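Local structure of MUTM (fpg) protein (Thermus thermophilus, 1EE8) at residues R11-L16 against R91-H96. The protein belongs to the Fpg (MutM) family of DNA glycosylases, built from an N-terminal domain rich in beta strands, an H2TH domain and a zinc finger. Residues are numbered along the deposited sequence; the frame is centred on the assembly and turned at random.
Sequences RRLRPL and RTLYFH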
# COMPACT_ATOMS: atom_id res chain seq x y z
N ARG A 11 3.53 -11.19 -23.56
CA ARG A 11 3.00 -10.88 -24.88
C ARG A 11 1.50 -11.12 -25.00
O ARG A 11 0.79 -10.34 -25.64
CB ARG A 11 3.75 -11.67 -25.95
CG ARG A 11 5.23 -11.31 -25.99
CD ARG A 11 6.01 -12.09 -27.04
NE ARG A 11 7.40 -11.65 -27.05
CZ ARG A 11 8.27 -11.92 -28.02
NH1 ARG A 11 7.89 -12.62 -29.08
NH2 ARG A 11 9.51 -11.47 -27.94
N ARG A 12 1.00 -12.18 -24.38
CA ARG A 12 -0.43 -12.47 -24.45
C ARG A 12 -1.27 -11.49 -23.65
O ARG A 12 -2.35 -11.08 -24.08
CB ARG A 12 -0.72 -13.89 -23.96
CG ARG A 12 -0.13 -14.98 -24.83
CD ARG A 12 -0.70 -14.93 -26.24
NE ARG A 12 -0.21 -16.05 -27.05
CZ ARG A 12 -0.67 -16.36 -28.25
NH1 ARG A 12 -1.63 -15.62 -28.81
NH2 ARG A 12 -0.18 -17.40 -28.91
N LEU A 13 -0.77 -11.09 -22.48
CA LEU A 13 -1.51 -10.17 -21.64
C LEU A 13 -1.48 -8.71 -22.06
O LEU A 13 -2.47 -8.01 -21.90
CB LEU A 13 -1.02 -10.27 -20.18
CG LEU A 13 -1.25 -11.57 -19.41
CD1 LEU A 13 -0.73 -11.38 -17.98
CD2 LEU A 13 -2.72 -11.93 -19.39
N ARG A 14 -0.36 -8.24 -22.61
CA ARG A 14 -0.27 -6.83 -22.98
C ARG A 14 -1.43 -6.27 -23.80
O ARG A 14 -1.95 -5.20 -23.47
CB ARG A 14 1.06 -6.52 -23.67
CG ARG A 14 2.25 -6.55 -22.70
CD ARG A 14 3.35 -5.59 -23.13
NE ARG A 14 3.79 -5.84 -24.49
CZ ARG A 14 4.55 -5.02 -25.20
NH1 ARG A 14 4.98 -3.88 -24.68
NH2 ARG A 14 4.90 -5.36 -26.44
N PRO A 15 -1.85 -6.97 -24.86
CA PRO A 15 -2.97 -6.47 -25.67
C PRO A 15 -4.29 -6.47 -24.90
O PRO A 15 -5.26 -5.83 -25.31
CB PRO A 15 -3.03 -7.46 -26.84
CG PRO A 15 -1.67 -8.10 -26.86
CD PRO A 15 -1.33 -8.23 -25.40
N LEU A 16 -4.31 -7.19 -23.78
CA LEU A 16 -5.52 -7.30 -22.97
C LEU A 16 -5.59 -6.39 -21.76
O LEU A 16 -6.68 -6.10 -21.27
CB LEU A 16 -5.69 -8.75 -22.49
CG LEU A 16 -5.73 -9.87 -23.54
CD1 LEU A 16 -5.78 -11.23 -22.84
CD2 LEU A 16 -6.95 -9.67 -24.44
N ARG A 91 -11.85 -6.49 -17.65
CA ARG A 91 -11.85 -7.92 -17.40
C ARG A 91 -11.07 -8.28 -16.15
O ARG A 91 -10.59 -7.41 -15.43
CB ARG A 91 -11.25 -8.67 -18.59
CG ARG A 91 -9.83 -8.25 -18.92
CD ARG A 91 -9.05 -9.40 -19.52
NE ARG A 91 -9.72 -10.04 -20.65
CZ ARG A 91 -9.91 -9.47 -21.84
NH1 ARG A 91 -9.49 -8.22 -22.06
NH2 ARG A 91 -10.51 -10.14 -22.81
N THR A 92 -10.92 -9.58 -15.92
CA THR A 92 -10.21 -10.06 -14.74
C THR A 92 -9.17 -11.12 -15.09
O THR A 92 -9.41 -11.98 -15.95
CB THR A 92 -11.22 -10.64 -13.73
OG1 THR A 92 -12.04 -9.58 -13.23
CG2 THR A 92 -10.52 -11.31 -12.54
N LEU A 93 -8.01 -11.05 -14.45
CA LEU A 93 -6.94 -12.02 -14.65
C LEU A 93 -6.88 -12.86 -13.38
O LEU A 93 -6.88 -12.31 -12.28
CB LEU A 93 -5.60 -11.31 -14.84
CG LEU A 93 -5.50 -10.24 -15.93
CD1 LEU A 93 -4.07 -9.72 -16.00
CD2 LEU A 93 -5.91 -10.84 -17.28
N TYR A 94 -6.80 -14.18 -13.52
CA TYR A 94 -6.75 -15.05 -12.35
C TYR A 94 -5.38 -15.69 -12.19
O TYR A 94 -4.83 -16.23 -13.14
CB TYR A 94 -7.81 -16.14 -12.44
CG TYR A 94 -9.20 -15.60 -12.68
CD1 TYR A 94 -9.70 -15.45 -13.97
CD2 TYR A 94 -10.01 -15.21 -11.61
CE1 TYR A 94 -10.97 -14.93 -14.20
CE2 TYR A 94 -11.29 -14.68 -11.83
CZ TYR A 94 -11.76 -14.55 -13.13
OH TYR A 94 -13.02 -14.03 -13.35
N PHE A 95 -4.84 -15.62 -10.97
CA PHE A 95 -3.54 -16.20 -10.67
C PHE A 95 -3.75 -17.64 -10.19
O PHE A 95 -4.09 -17.90 -9.05
CB PHE A 95 -2.83 -15.36 -9.61
CG PHE A 95 -1.41 -15.80 -9.33
CD1 PHE A 95 -1.08 -16.38 -8.11
CD2 PHE A 95 -0.42 -15.64 -10.28
CE1 PHE A 95 0.22 -16.80 -7.84
CE2 PHE A 95 0.89 -16.07 -10.03
CZ PHE A 95 1.22 -16.65 -8.80
N HIS A 96 -3.56 -18.56 -11.13
CA HIS A 96 -3.69 -19.99 -10.92
C HIS A 96 -2.37 -20.49 -10.34
O HIS A 96 -1.31 -20.21 -10.90
CB HIS A 96 -3.95 -20.66 -12.27
CG HIS A 96 -3.87 -22.15 -12.24
ND1 HIS A 96 -4.79 -22.94 -11.58
CD2 HIS A 96 -2.98 -23.01 -12.79
CE1 HIS A 96 -4.47 -24.21 -11.73
NE2 HIS A 96 -3.37 -24.28 -12.46
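Arg-91, just ahead of strand 92-96, lays its guanidinium against Leu-16 where the N-terminal helix 3-17 packs on the beta sheet of the Fpg N-terminal domain. The group lies with one face over a methyl of the leucine, and Leu-16 CD2 lies 3.9 Å from Arg-91 CZ. A bend at chi3 (52°) brings the guanidinium over Leu-16, and the long, flexible stem lets this flat group reach the leucine while the residue stays partly exposed. Arg-91 NH1 also lies 3.6 Å from Leu-16 O, too far to count as a hydrogen bond but an approach that should be electrostatically favourable. Two residues on, Leu-93 points its side chain at the helix, whereas Thr-92, which opens the strand, packs on Ala-85 and Val-87 of strand 82-88. Leucine suits this buried position: branched and apolar, it packs between helix and sheet, also touching Leu-76 and Leu-86. Leu-13, one helical turn before Leu-16, meets it from the helix. The backbones stay well apart, with 9.0 Å between the CA atoms of Leu-13 and Leu-93, and the two side chains bridge that gap tip to tip, Leu-13 CD2 lying 4.0 Å from Leu-93 CD2.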